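Long-range contacts in uncharacterized protein (Legionella longbeachae NSW150, PDB 4JZA), which acts as a phosphoinositide phosphatase, probably removing the 3-phosphate from phosphatidylinositol 3-phosphate as part of lipid metabolism at the pathogen-host interface: residues S510-A515 and L529-L534; L474-A479 and A525-F530; S486-A491 and E503-Y508. All coordinates share one frame; numbering follows the deposited sequence.

Interaction 1: S510-A515 and L529-L534; sequences SVLESA and LFLSSL
Val511 and Leu531 are the centre of a buried, purely apolar contact between two consecutive helices, made where the C-terminal part of helix 501-513 meets the middle of helix 524-542. The nearest alpha carbons are those of these same two residues, 6.8 Å apart. With chi1 at 175°, Val511 swings CG1 opposite the main-chain nitrogen, which brings that methyl 3.6 Å from Leu531 CD2, and the two side chains run past one another head to tail. The CD2 methyl of Leu531 is shared: it also lies 3.9 Å from Leu512 CD1, the two leucine side chains being roughly perpendicular. One turn further along helix 524-542, Leu534 CD1 comes within 4.3 Å of the other methyl of Val511, CG2. Phe530 contributes its stem, with CB 4.1 Å from Val511 CG1, while the ring turns off to meet His563 edge-to-face. Within 510-515, Ser514 OG donates to Val511 O over 2.7 Å, in the carbonyl plane and on a lone pair. No hydrogen bond joins 510-515 to 529-534, so these segments meet by methyl packing and burial of aliphatic surface alone; Arg527, one turn before Leu531, supplies the polar tie between the helices.

Interaction 2: L474-A479 and A525-F530; sequences LYYTQA and AGRELF
The Tyr476 ring has the amide nitrogen Gln478 NE2 over one face, 3.4 Å above the plane and offset toward the rim, and the guanidinium of Arg527 at its edge. There Arg527 NH1 lies 3.7 Å from Tyr476 CD2, with the two planes 82° apart, so this is not a stack. The edge of the guanidinium is given to a backbone carbonyl: NH1 and NH2 of Arg527 both bond end-on to Thr477 O, at 2.8 Å and 3.0 Å respectively. The NH1 bond runs in the carbonyl plane, whereas NH2 sits above it. Arg527 gets this far because its chain is extended from CG to NE. Glu528, next along the helix, bends its chain and takes the other polar groups of Thr477. Thr477 OG1 donates to the syn lone pair of Glu528 OE1 at 2.7 Å, and Thr477 N reaches Glu528 OE2 at 3.0 Å with an N-H...O angle of 162°. Thr477 is thus clamped at its N-H, hydroxyl and carbonyl by two buried, oppositely charged side chains, whose charges probably moderate each other. His466 also binds the hydroxyl. The loop clamped in this way follows strand 474-475, which pairs with strand 469-470, and it lies beside the start of helix 524-542; Arg527 meanwhile extends its remaining grip to carbonyls of helix 501-513.

Interaction 3: S486-A491 and E503-Y508; sequences SLLVTA and ELLDQY
Tyr508 OH is gripped by two groups, the carboxylate oxygen Glu535 OE2 and the hydroxyl Ser484 OG, and these hold the ring's far end among three helices, where Leu487 CD1 lies 4.3 Å from Tyr508 OH. The ring gets there by placing CG anti to the backbone N (chi1 -177°), which sends it across toward helix 482-492. Leu488 meets the ring at its edge, in plane, with CG 3.9 Å from Tyr508 CD2. The same leucine sets CD2 4.2 Å from Leu505 CB. One turn after Leu488, Ala491 meets Leu505: Leu505 CD2 lies 3.7 Å from Ala491 CB, and Leu505 CD1 rests 3.8 Å from Ala491 O. On helix 482-492 itself, Thr490 OG1 bonds to Ser486 O at 2.6 Å, and Thr490 N reaches that oxygen from the opposite face of the carbonyl plane. Helices 482-492 and 501-513 form an antiparallel pair, their segment axes 160° apart and 11.1 Å at closest approach. Helix 524-542 adds Ile538 against Ala491 and Leu534 against Leu504, while Asn464 of strand 462-465, an outermost strand of the large mixed sheet, touches both Leu487 and Tyr508.

Helix 524-542 joins interactions 1 and 2, whose centres lie 7 Å apart and whose segments overlap at Leu529 and Phe530. Arg527 ties them directly, with NE probably hydrogen-bonded to Val511 O and NH2 to Leu512 O, each at 3.0 Å. Interactions 1 and 3, with centres 10 Å apart, follow in series along helix 501-513, and Leu534 CD1 packs 3.8 Å from Tyr508 CA. Interactions 2 and 3 do not touch; their centres are 16 Å apart and their nearest atoms about 5 Å. Helix 524-542, used by interactions 1 and 2, leads through strand 545-549 to a loop with the Cys-x5-Arg pattern of cysteine phosphatases, which probably forms the catalytic P-loop.

Interaction 1: S510-A515 and L529-L534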
ATOM      1  N   SER A 510       2.339  -1.192 -40.048  1.00 54.03           N
ATOM      2  CA  SER A 510       3.098   0.021 -40.395  1.00 54.24           C
ATOM      3  C   SER A 510       3.783   0.706 -39.204  1.00 55.83           C
ATOM      4  O   SER A 510       4.930   1.108 -39.247  1.00 57.51           O
ATOM      5  CB  SER A 510       2.154   1.016 -41.064  1.00 55.82           C
ATOM      6  OG  SER A 510       2.826   2.228 -41.341  1.00 58.74           O
ATOM      7  N   VAL A 511       3.045   0.862 -38.130  1.00 57.07           N
ATOM      8  CA  VAL A 511       3.581   1.440 -36.920  1.00 53.89           C
ATOM      9  C   VAL A 511       4.683   0.536 -36.339  1.00 52.76           C
ATOM     10  O   VAL A 511       5.752   0.991 -35.991  1.00 55.55           O
ATOM     11  CB  VAL A 511       2.433   1.696 -35.924  1.00 51.03           C
ATOM     12  CG1 VAL A 511       2.985   2.172 -34.623  1.00 51.08           C
ATOM     13  CG2 VAL A 511       1.479   2.745 -36.499  1.00 50.83           C
ATOM     14  N   LEU A 512       4.437  -0.751 -36.261  1.00 54.81           N
ATOM     15  CA  LEU A 512       5.461  -1.700 -35.844  1.00 60.03           C
ATOM     16  C   LEU A 512       6.759  -1.525 -36.629  1.00 64.20           C
ATOM     17  O   LEU A 512       7.832  -1.494 -36.040  1.00 63.79           O
ATOM     18  CB  LEU A 512       4.966  -3.114 -36.077  1.00 69.04           C
ATOM     19  CG  LEU A 512       5.275  -4.130 -35.008  1.00 79.27           C
ATOM     20  CD1 LEU A 512       3.962  -4.489 -34.350  1.00 88.03           C
ATOM     21  CD2 LEU A 512       5.870  -5.376 -35.634  1.00 83.63           C
ATOM     22  N   GLU A 513       6.655  -1.403 -37.964  1.00 71.03           N
ATOM     23  CA  GLU A 513       7.842  -1.307 -38.848  1.00 69.22           C
ATOM     24  C   GLU A 513       8.545   0.057 -38.821  1.00 65.15           C
ATOM     25  O   GLU A 513       9.748   0.152 -39.098  1.00 63.62           O
ATOM     26  CB  GLU A 513       7.494  -1.694 -40.295  1.00 72.93           C
ATOM     27  CG  GLU A 513       7.410  -3.200 -40.535  1.00 76.63           C
ATOM     28  CD  GLU A 513       7.051  -3.548 -41.983  1.00 85.69           C
ATOM     29  OE1 GLU A 513       7.327  -2.722 -42.886  1.00 85.07           O
ATOM     30  OE2 GLU A 513       6.472  -4.636 -42.217  1.00 84.73           O
ATOM     31  N   SER A 514       7.795   1.093 -38.442  1.00 63.84           N
ATOM     32  CA  SER A 514       8.269   2.470 -38.426  1.00 59.60           C
ATOM     33  C   SER A 514       9.540   2.676 -37.626  1.00 62.41           C
ATOM     34  O   SER A 514      10.225   3.674 -37.825  1.00 68.08           O
ATOM     35  CB  SER A 514       7.205   3.383 -37.859  1.00 57.59           C
ATOM     36  OG  SER A 514       7.168   3.205 -36.462  1.00 59.24           O
ATOM     37  N   ALA A 515       9.847   1.754 -36.719  1.00 67.97           N
ATOM     38  CA  ALA A 515      11.091   1.798 -35.938  1.00 74.26           C
ATOM     39  C   ALA A 515      12.379   1.510 -36.748  1.00 80.60           C
ATOM     40  O   ALA A 515      13.449   1.972 -36.373  1.00 73.61           O
ATOM     41  CB  ALA A 515      11.007   0.832 -34.757  1.00 70.97           C
ATOM     42  N   LEU A 529       1.869   4.043 -27.857  1.00 41.46           N
ATOM     43  CA  LEU A 529       0.501   4.232 -27.536  1.00 43.94           C
ATOM     44  C   LEU A 529      -0.304   3.754 -28.695  1.00 47.81           C
ATOM     45  O   LEU A 529      -1.388   3.176 -28.497  1.00 50.66           O
ATOM     46  CB  LEU A 529       0.216   5.699 -27.264  1.00 47.37           C
ATOM     47  CG  LEU A 529       0.886   6.271 -26.013  1.00 48.19           C
ATOM     48  CD1 LEU A 529       0.563   7.745 -25.948  1.00 53.39           C
ATOM     49  CD2 LEU A 529       0.403   5.605 -24.749  1.00 50.11           C
ATOM     50  N   PHE A 530       0.222   3.992 -29.904  1.00 46.18           N
ATOM     51  CA  PHE A 530      -0.428   3.490 -31.113  1.00 44.44           C
ATOM     52  C   PHE A 530      -0.370   1.976 -31.225  1.00 45.15           C
ATOM     53  O   PHE A 530      -1.373   1.341 -31.544  1.00 46.37           O
ATOM     54  CB  PHE A 530       0.143   4.120 -32.375  1.00 43.64           C
ATOM     55  CG  PHE A 530      -0.562   5.361 -32.779  1.00 41.67           C
ATOM     56  CD1 PHE A 530      -1.748   5.286 -33.432  1.00 39.85           C
ATOM     57  CD2 PHE A 530      -0.038   6.606 -32.487  1.00 41.37           C
ATOM     58  CE1 PHE A 530      -2.415   6.427 -33.791  1.00 40.50           C
ATOM     59  CE2 PHE A 530      -0.689   7.763 -32.850  1.00 39.75           C
ATOM     60  CZ  PHE A 530      -1.883   7.672 -33.515  1.00 41.28           C
ATOM     61  N   LEU A 531       0.778   1.375 -30.945  1.00 44.76           N
ATOM     62  CA  LEU A 531       0.822  -0.063 -30.902  1.00 43.53           C
ATOM     63  C   LEU A 531      -0.155  -0.587 -29.906  1.00 44.91           C
ATOM     64  O   LEU A 531      -0.874  -1.491 -30.246  1.00 46.80           O
ATOM     65  CB  LEU A 531       2.191  -0.557 -30.533  1.00 46.32           C
ATOM     66  CG  LEU A 531       3.232  -0.278 -31.609  1.00 48.95           C
ATOM     67  CD1 LEU A 531       4.540  -0.734 -31.030  1.00 50.63           C
ATOM     68  CD2 LEU A 531       2.939  -1.001 -32.921  1.00 49.61           C
ATOM     69  N   SER A 532      -0.223  -0.028 -28.687  1.00 47.47           N
ATOM     70  CA  SER A 532      -1.090  -0.611 -27.657  1.00 46.84           C
ATOM     71  C   SER A 532      -2.574  -0.369 -28.020  1.00 45.19           C
ATOM     72  O   SER A 532      -3.408  -1.265 -27.889  1.00 41.87           O
ATOM     73  CB  SER A 532      -0.677  -0.176 -26.215  1.00 50.74           C
ATOM     74  OG  SER A 532      -1.028   1.157 -25.906  1.00 59.80           O
ATOM     75  N   SER A 533      -2.889   0.797 -28.577  1.00 46.09           N
ATOM     76  CA  SER A 533      -4.277   1.120 -28.924  1.00 44.54           C
ATOM     77  C   SER A 533      -4.749   0.251 -30.063  1.00 46.48           C
ATOM     78  O   SER A 533      -5.893  -0.197 -30.050  1.00 50.92           O
ATOM     79  CB  SER A 533      -4.466   2.602 -29.278  1.00 43.07           C
ATOM     80  OG  SER A 533      -4.521   3.439 -28.134  1.00 41.59           O
ATOM     81  N   LEU A 534      -3.886   0.000 -31.046  1.00 48.23           N
ATOM     82  CA  LEU A 534      -4.304  -0.780 -32.246  1.00 48.22           C
ATOM     83  C   LEU A 534      -4.594  -2.239 -31.861  1.00 47.95           C
ATOM     84  O   LEU A 534      -5.633  -2.745 -32.202  1.00 48.50           O
ATOM     85  CB  LEU A 534      -3.282  -0.672 -33.396  1.00 47.04           C
ATOM     86  CG  LEU A 534      -3.262   0.715 -34.054  1.00 47.53           C
ATOM     87  CD1 LEU A 534      -2.041   0.852 -34.928  1.00 46.89           C
ATOM     88  CD2 LEU A 534      -4.510   1.033 -34.858  1.00 49.01           C
TER

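Interaction 2: L474-A479 and A525-F530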
ATOM      1  N   LEU A 474      17.466   3.201 -24.727  1.00 62.37           N
ATOM      2  CA  LEU A 474      16.025   3.163 -24.697  1.00 61.14           C
ATOM      3  C   LEU A 474      15.576   1.719 -24.799  1.00 60.85           C
ATOM      4  O   LEU A 474      16.218   0.935 -25.488  1.00 62.61           O
ATOM      5  CB  LEU A 474      15.447   3.941 -25.876  1.00 60.60           C
ATOM      6  CG  LEU A 474      13.922   4.132 -25.882  1.00 59.52           C
ATOM      7  CD1 LEU A 474      13.398   4.879 -24.662  1.00 59.27           C
ATOM      8  CD2 LEU A 474      13.497   4.860 -27.143  1.00 59.12           C
ATOM      9  N   TYR A 475      14.483   1.370 -24.116  1.00 58.59           N
ATOM     10  CA  TYR A 475      13.835   0.042 -24.266  1.00 57.38           C
ATOM     11  C   TYR A 475      12.419   0.263 -24.767  1.00 53.40           C
ATOM     12  O   TYR A 475      11.694   1.098 -24.205  1.00 49.85           O
ATOM     13  CB  TYR A 475      13.750  -0.689 -22.935  1.00 58.59           C
ATOM     14  CG  TYR A 475      15.063  -1.171 -22.390  1.00 62.04           C
ATOM     15  CD1 TYR A 475      15.896  -0.316 -21.662  1.00 60.94           C
ATOM     16  CD2 TYR A 475      15.467  -2.500 -22.573  1.00 64.77           C
ATOM     17  CE1 TYR A 475      17.102  -0.756 -21.157  1.00 65.03           C
ATOM     18  CE2 TYR A 475      16.672  -2.949 -22.067  1.00 68.69           C
ATOM     19  CZ  TYR A 475      17.491  -2.074 -21.363  1.00 68.77           C
ATOM     20  OH  TYR A 475      18.699  -2.523 -20.862  1.00 69.31           O
ATOM     21  N   TYR A 476      12.034  -0.446 -25.821  1.00 49.77           N
ATOM     22  CA  TYR A 476      10.749  -0.247 -26.480  1.00 49.59           C
ATOM     23  C   TYR A 476      10.346  -1.503 -27.228  1.00 50.83           C
ATOM     24  O   TYR A 476      11.115  -2.444 -27.303  1.00 50.57           O
ATOM     25  CB  TYR A 476      10.812   0.928 -27.444  1.00 51.46           C
ATOM     26  CG  TYR A 476      11.885   0.794 -28.487  1.00 51.81           C
ATOM     27  CD1 TYR A 476      13.201   1.074 -28.187  1.00 52.75           C
ATOM     28  CD2 TYR A 476      11.580   0.386 -29.770  1.00 51.11           C
ATOM     29  CE1 TYR A 476      14.186   0.953 -29.139  1.00 54.75           C
ATOM     30  CE2 TYR A 476      12.559   0.262 -30.727  1.00 52.50           C
ATOM     31  CZ  TYR A 476      13.860   0.546 -30.405  1.00 52.21           C
ATOM     32  OH  TYR A 476      14.834   0.425 -31.358  1.00 51.04           O
ATOM     33  N   THR A 477       9.129  -1.541 -27.754  1.00 54.46           N
ATOM     34  CA  THR A 477       8.724  -2.694 -28.542  1.00 54.15           C
ATOM     35  C   THR A 477       9.490  -2.724 -29.855  1.00 58.56           C
ATOM     36  O   THR A 477       9.489  -1.767 -30.611  1.00 56.98           O
ATOM     37  CB  THR A 477       7.226  -2.653 -28.866  1.00 55.44           C
ATOM     38  OG1 THR A 477       6.500  -2.178 -27.733  1.00 54.88           O
ATOM     39  CG2 THR A 477       6.731  -4.025 -29.219  1.00 55.83           C
ATOM     40  N   GLN A 478      10.126  -3.851 -30.128  1.00 65.32           N
ATOM     41  CA  GLN A 478      10.897  -4.022 -31.343  1.00 70.79           C
ATOM     42  C   GLN A 478       9.983  -4.215 -32.539  1.00 72.32           C
ATOM     43  O   GLN A 478       8.854  -4.662 -32.394  1.00 73.50           O
ATOM     44  CB  GLN A 478      11.859  -5.200 -31.205  1.00 71.69           C
ATOM     45  CG  GLN A 478      12.866  -5.051 -30.080  1.00 72.19           C
ATOM     46  CD  GLN A 478      13.798  -3.871 -30.276  1.00 82.08           C
ATOM     47  OE1 GLN A 478      14.718  -3.922 -31.083  1.00 90.24           O
ATOM     48  NE2 GLN A 478      13.571  -2.806 -29.526  1.00 84.47           N
ATOM     49  N   ALA A 479      10.479  -3.886 -33.721  1.00 69.64           N
ATOM     50  CA  ALA A 479       9.724  -4.070 -34.947  1.00 68.09           C
ATOM     51  C   ALA A 479       9.439  -5.548 -35.151  1.00 74.06           C
ATOM     52  O   ALA A 479       8.383  -5.931 -35.635  1.00 74.89           O
ATOM     53  CB  ALA A 479      10.492  -3.508 -36.125  1.00 71.83           C
ATOM     54  N   ALA A 525       7.394   7.301 -27.828  1.00 50.73           N
ATOM     55  CA  ALA A 525       6.298   7.257 -26.885  1.00 51.36           C
ATOM     56  C   ALA A 525       4.998   7.094 -27.657  1.00 48.75           C
ATOM     57  O   ALA A 525       4.170   6.247 -27.339  1.00 50.83           O
ATOM     58  CB  ALA A 525       6.263   8.520 -26.016  1.00 52.29           C
ATOM     59  N   GLY A 526       4.820   7.893 -28.679  1.00 45.92           N
ATOM     60  CA  GLY A 526       3.612   7.800 -29.470  1.00 46.25           C
ATOM     61  C   GLY A 526       3.476   6.486 -30.186  1.00 43.15           C
ATOM     62  O   GLY A 526       2.353   5.948 -30.344  1.00 40.19           O
ATOM     63  N   ARG A 527       4.605   5.956 -30.621  1.00 42.31           N
ATOM     64  CA  ARG A 527       4.565   4.706 -31.328  1.00 45.89           C
ATOM     65  C   ARG A 527       3.969   3.671 -30.392  1.00 50.03           C
ATOM     66  O   ARG A 527       3.060   2.912 -30.801  1.00 50.99           O
ATOM     67  CB  ARG A 527       5.936   4.282 -31.805  1.00 48.37           C
ATOM     68  CG  ARG A 527       5.983   2.862 -32.364  1.00 50.12           C
ATOM     69  CD  ARG A 527       7.264   2.632 -33.162  1.00 52.80           C
ATOM     70  NE  ARG A 527       7.444   1.230 -33.500  1.00 54.13           N
ATOM     71  CZ  ARG A 527       7.919   0.297 -32.683  1.00 53.56           C
ATOM     72  NH1 ARG A 527       8.290   0.595 -31.441  1.00 56.49           N
ATOM     73  NH2 ARG A 527       8.019  -0.960 -33.115  1.00 52.81           N
ATOM     74  N   GLU A 528       4.441   3.661 -29.134  1.00 46.96           N
ATOM     75  CA  GLU A 528       3.912   2.740 -28.132  1.00 48.03           C
ATOM     76  C   GLU A 528       2.400   2.838 -27.881  1.00 44.30           C
ATOM     77  O   GLU A 528       1.748   1.831 -27.660  1.00 46.41           O
ATOM     78  CB  GLU A 528       4.638   2.919 -26.802  1.00 50.61           C
ATOM     79  CG  GLU A 528       6.095   2.534 -26.866  1.00 55.38           C
ATOM     80  CD  GLU A 528       6.360   1.093 -27.261  1.00 57.73           C
ATOM     81  OE1 GLU A 528       5.627   0.201 -26.898  1.00 58.85           O
ATOM     82  OE2 GLU A 528       7.348   0.812 -27.911  1.00 52.01           O
ATOM     83  N   LEU A 529       1.869   4.043 -27.857  1.00 41.46           N
ATOM     84  CA  LEU A 529       0.501   4.232 -27.536  1.00 43.94           C
ATOM     85  C   LEU A 529      -0.304   3.754 -28.695  1.00 47.81           C
ATOM     86  O   LEU A 529      -1.388   3.176 -28.497  1.00 50.66           O
ATOM     87  CB  LEU A 529       0.216   5.699 -27.264  1.00 47.37           C
ATOM     88  CG  LEU A 529       0.886   6.271 -26.013  1.00 48.19           C
ATOM     89  CD1 LEU A 529       0.563   7.745 -25.948  1.00 53.39           C
ATOM     90  CD2 LEU A 529       0.403   5.605 -24.749  1.00 50.11           C
ATOM     91  N   PHE A 530       0.222   3.992 -29.904  1.00 46.18           N
ATOM     92  CA  PHE A 530      -0.428   3.490 -31.113  1.00 44.44           C
ATOM     93  C   PHE A 530      -0.370   1.976 -31.225  1.00 45.15           C
ATOM     94  O   PHE A 530      -1.373   1.341 -31.544  1.00 46.37           O
ATOM     95  CB  PHE A 530       0.143   4.120 -32.375  1.00 43.64           C
ATOM     96  CG  PHE A 530      -0.562   5.361 -32.779  1.00 41.67           C
ATOM     97  CD1 PHE A 530      -1.748   5.286 -33.432  1.00 39.85           C
ATOM     98  CD2 PHE A 530      -0.038   6.606 -32.487  1.00 41.37           C
ATOM     99  CE1 PHE A 530      -2.415   6.427 -33.791  1.00 40.50           C
ATOM    100  CE2 PHE A 530      -0.689   7.763 -32.850  1.00 39.75           C
ATOM    101  CZ  PHE A 530      -1.883   7.672 -33.515  1.00 41.28           C
TER

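Interaction 3: S486-A491 and E503-Y508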
ATOM      1  N   SER A 486       2.483 -13.034 -33.677  1.00 60.40           N
ATOM      2  CA  SER A 486       1.388 -13.976 -33.434  1.00 63.33           C
ATOM      3  C   SER A 486       0.101 -13.212 -33.507  1.00 67.95           C
ATOM      4  O   SER A 486      -0.896 -13.767 -33.988  1.00 71.21           O
ATOM      5  CB  SER A 486       1.385 -14.682 -32.075  1.00 62.85           C
ATOM      6  OG  SER A 486       2.629 -14.669 -31.444  1.00 61.38           O
ATOM      7  N   LEU A 487       0.102 -11.960 -33.027  1.00 61.60           N
ATOM      8  CA  LEU A 487      -1.128 -11.199 -33.080  1.00 60.58           C
ATOM      9  C   LEU A 487      -1.532 -10.927 -34.545  1.00 61.99           C
ATOM     10  O   LEU A 487      -2.686 -11.186 -34.909  1.00 63.95           O
ATOM     11  CB  LEU A 487      -1.065  -9.926 -32.262  1.00 58.92           C
ATOM     12  CG  LEU A 487      -2.428  -9.380 -31.794  1.00 61.91           C
ATOM     13  CD1 LEU A 487      -2.297  -8.061 -31.085  1.00 63.65           C
ATOM     14  CD2 LEU A 487      -3.389  -9.135 -32.924  1.00 67.40           C
ATOM     15  N   LEU A 488      -0.614 -10.436 -35.383  1.00 60.30           N
ATOM     16  CA  LEU A 488      -0.910 -10.287 -36.830  1.00 61.59           C
ATOM     17  C   LEU A 488      -1.361 -11.592 -37.510  1.00 60.17           C
ATOM     18  O   LEU A 488      -2.342 -11.631 -38.249  1.00 59.07           O
ATOM     19  CB  LEU A 488       0.305  -9.753 -37.589  1.00 60.07           C
ATOM     20  CG  LEU A 488       0.344  -8.244 -37.629  1.00 58.64           C
ATOM     21  CD1 LEU A 488       1.716  -7.763 -38.054  1.00 59.35           C
ATOM     22  CD2 LEU A 488      -0.735  -7.704 -38.547  1.00 57.25           C
ATOM     23  N   VAL A 489      -0.632 -12.662 -37.260  1.00 60.84           N
ATOM     24  CA  VAL A 489      -0.993 -13.917 -37.840  1.00 64.98           C
ATOM     25  C   VAL A 489      -2.399 -14.319 -37.393  1.00 61.68           C
ATOM     26  O   VAL A 489      -3.243 -14.597 -38.235  1.00 64.82           O
ATOM     27  CB  VAL A 489       0.075 -14.977 -37.532  1.00 67.16           C
ATOM     28  CG1 VAL A 489      -0.467 -16.383 -37.824  1.00 69.53           C
ATOM     29  CG2 VAL A 489       1.329 -14.653 -38.336  1.00 64.61           C
ATOM     30  N   THR A 490      -2.656 -14.311 -36.092  1.00 59.89           N
ATOM     31  CA  THR A 490      -3.976 -14.692 -35.558  1.00 59.56           C
ATOM     32  C   THR A 490      -5.094 -13.787 -36.076  1.00 58.99           C
ATOM     33  O   THR A 490      -6.218 -14.246 -36.380  1.00 57.36           O
ATOM     34  CB  THR A 490      -4.018 -14.650 -34.026  1.00 58.83           C
ATOM     35  OG1 THR A 490      -2.893 -15.345 -33.479  1.00 64.09           O
ATOM     36  CG2 THR A 490      -5.262 -15.299 -33.500  1.00 58.35           C
ATOM     37  N   ALA A 491      -4.799 -12.508 -36.199  1.00 56.49           N
ATOM     38  CA  ALA A 491      -5.843 -11.573 -36.555  1.00 59.85           C
ATOM     39  C   ALA A 491      -6.120 -11.537 -38.044  1.00 60.44           C
ATOM     40  O   ALA A 491      -7.235 -11.240 -38.440  1.00 60.45           O
ATOM     41  CB  ALA A 491      -5.532 -10.185 -36.033  1.00 60.26           C
ATOM     42  N   GLU A 503      -7.910  -2.392 -42.353  1.00 55.47           N
ATOM     43  CA  GLU A 503      -7.233  -1.103 -42.202  1.00 53.58           C
ATOM     44  C   GLU A 503      -6.517  -0.986 -40.844  1.00 54.99           C
ATOM     45  O   GLU A 503      -5.510  -0.287 -40.756  1.00 60.00           O
ATOM     46  CB  GLU A 503      -8.180   0.094 -42.435  1.00 54.42           C
ATOM     47  CG  GLU A 503      -9.386   0.254 -41.499  1.00 58.52           C
ATOM     48  CD  GLU A 503     -10.098   1.600 -41.687  1.00 65.74           C
ATOM     49  OE1 GLU A 503      -9.413   2.623 -41.925  1.00 62.00           O
ATOM     50  OE2 GLU A 503     -11.349   1.654 -41.570  1.00 77.02           O
ATOM     51  N   LEU A 504      -7.022  -1.658 -39.800  1.00 50.39           N
ATOM     52  CA  LEU A 504      -6.324  -1.684 -38.539  1.00 46.77           C
ATOM     53  C   LEU A 504      -5.105  -2.576 -38.641  1.00 47.27           C
ATOM     54  O   LEU A 504      -4.058  -2.234 -38.134  1.00 47.06           O
ATOM     55  CB  LEU A 504      -7.218  -2.142 -37.389  1.00 47.05           C
ATOM     56  CG  LEU A 504      -8.394  -1.250 -36.977  1.00 46.48           C
ATOM     57  CD1 LEU A 504      -9.326  -2.037 -36.087  1.00 46.86           C
ATOM     58  CD2 LEU A 504      -7.942  -0.037 -36.248  1.00 48.12           C
ATOM     59  N   LEU A 505      -5.210  -3.720 -39.288  1.00 51.42           N
ATOM     60  CA  LEU A 505      -3.999  -4.571 -39.454  1.00 55.19           C
ATOM     61  C   LEU A 505      -2.917  -3.879 -40.301  1.00 51.70           C
ATOM     62  O   LEU A 505      -1.747  -3.972 -39.983  1.00 51.65           O
ATOM     63  CB  LEU A 505      -4.323  -5.969 -40.012  1.00 53.64           C
ATOM     64  CG  LEU A 505      -5.400  -6.758 -39.267  1.00 52.58           C
ATOM     65  CD1 LEU A 505      -5.779  -8.039 -39.986  1.00 53.47           C
ATOM     66  CD2 LEU A 505      -4.908  -7.084 -37.878  1.00 54.23           C
ATOM     67  N   ASP A 506      -3.306  -3.146 -41.324  1.00 52.80           N
ATOM     68  CA  ASP A 506      -2.322  -2.449 -42.150  1.00 59.91           C
ATOM     69  C   ASP A 506      -1.578  -1.431 -41.290  1.00 62.70           C
ATOM     70  O   ASP A 506      -0.345  -1.385 -41.262  1.00 64.43           O
ATOM     71  CB  ASP A 506      -2.983  -1.732 -43.349  1.00 63.00           C
ATOM     72  CG  ASP A 506      -3.594  -2.707 -44.370  1.00 66.36           C
ATOM     73  OD1 ASP A 506      -3.056  -3.826 -44.513  1.00 67.35           O
ATOM     74  OD2 ASP A 506      -4.628  -2.365 -45.001  1.00 63.97           O
ATOM     75  N   GLN A 507      -2.352  -0.612 -40.587  1.00 63.30           N
ATOM     76  CA  GLN A 507      -1.812   0.383 -39.676  1.00 59.68           C
ATOM     77  C   GLN A 507      -0.879  -0.210 -38.620  1.00 57.04           C
ATOM     78  O   GLN A 507       0.204   0.298 -38.404  1.00 61.34           O
ATOM     79  CB  GLN A 507      -2.958   1.148 -39.007  1.00 58.90           C
ATOM     80  CG  GLN A 507      -3.375   2.352 -39.790  1.00 60.06           C
ATOM     81  CD  GLN A 507      -2.149   3.200 -40.171  1.00 64.49           C
ATOM     82  OE1 GLN A 507      -2.020   3.624 -41.309  1.00 64.70           O
ATOM     83  NE2 GLN A 507      -1.235   3.430 -39.222  1.00 67.53           N
ATOM     84  N   TYR A 508      -1.293  -1.287 -37.972  1.00 55.84           N
ATOM     85  CA  TYR A 508      -0.481  -1.925 -36.937  1.00 53.21           C
ATOM     86  C   TYR A 508       0.839  -2.431 -37.500  1.00 58.09           C
ATOM     87  O   TYR A 508       1.869  -2.301 -36.856  1.00 55.98           O
ATOM     88  CB  TYR A 508      -1.253  -3.082 -36.314  1.00 52.72           C
ATOM     89  CG  TYR A 508      -0.554  -3.807 -35.156  1.00 52.48           C
ATOM     90  CD1 TYR A 508      -0.386  -3.197 -33.935  1.00 49.61           C
ATOM     91  CD2 TYR A 508      -0.104  -5.108 -35.292  1.00 51.27           C
ATOM     92  CE1 TYR A 508       0.235  -3.842 -32.889  1.00 49.55           C
ATOM     93  CE2 TYR A 508       0.503  -5.767 -34.250  1.00 51.37           C
ATOM     94  CZ  TYR A 508       0.666  -5.133 -33.036  1.00 51.86           C
ATOM     95  OH  TYR A 508       1.265  -5.784 -31.975  1.00 49.84           O
TER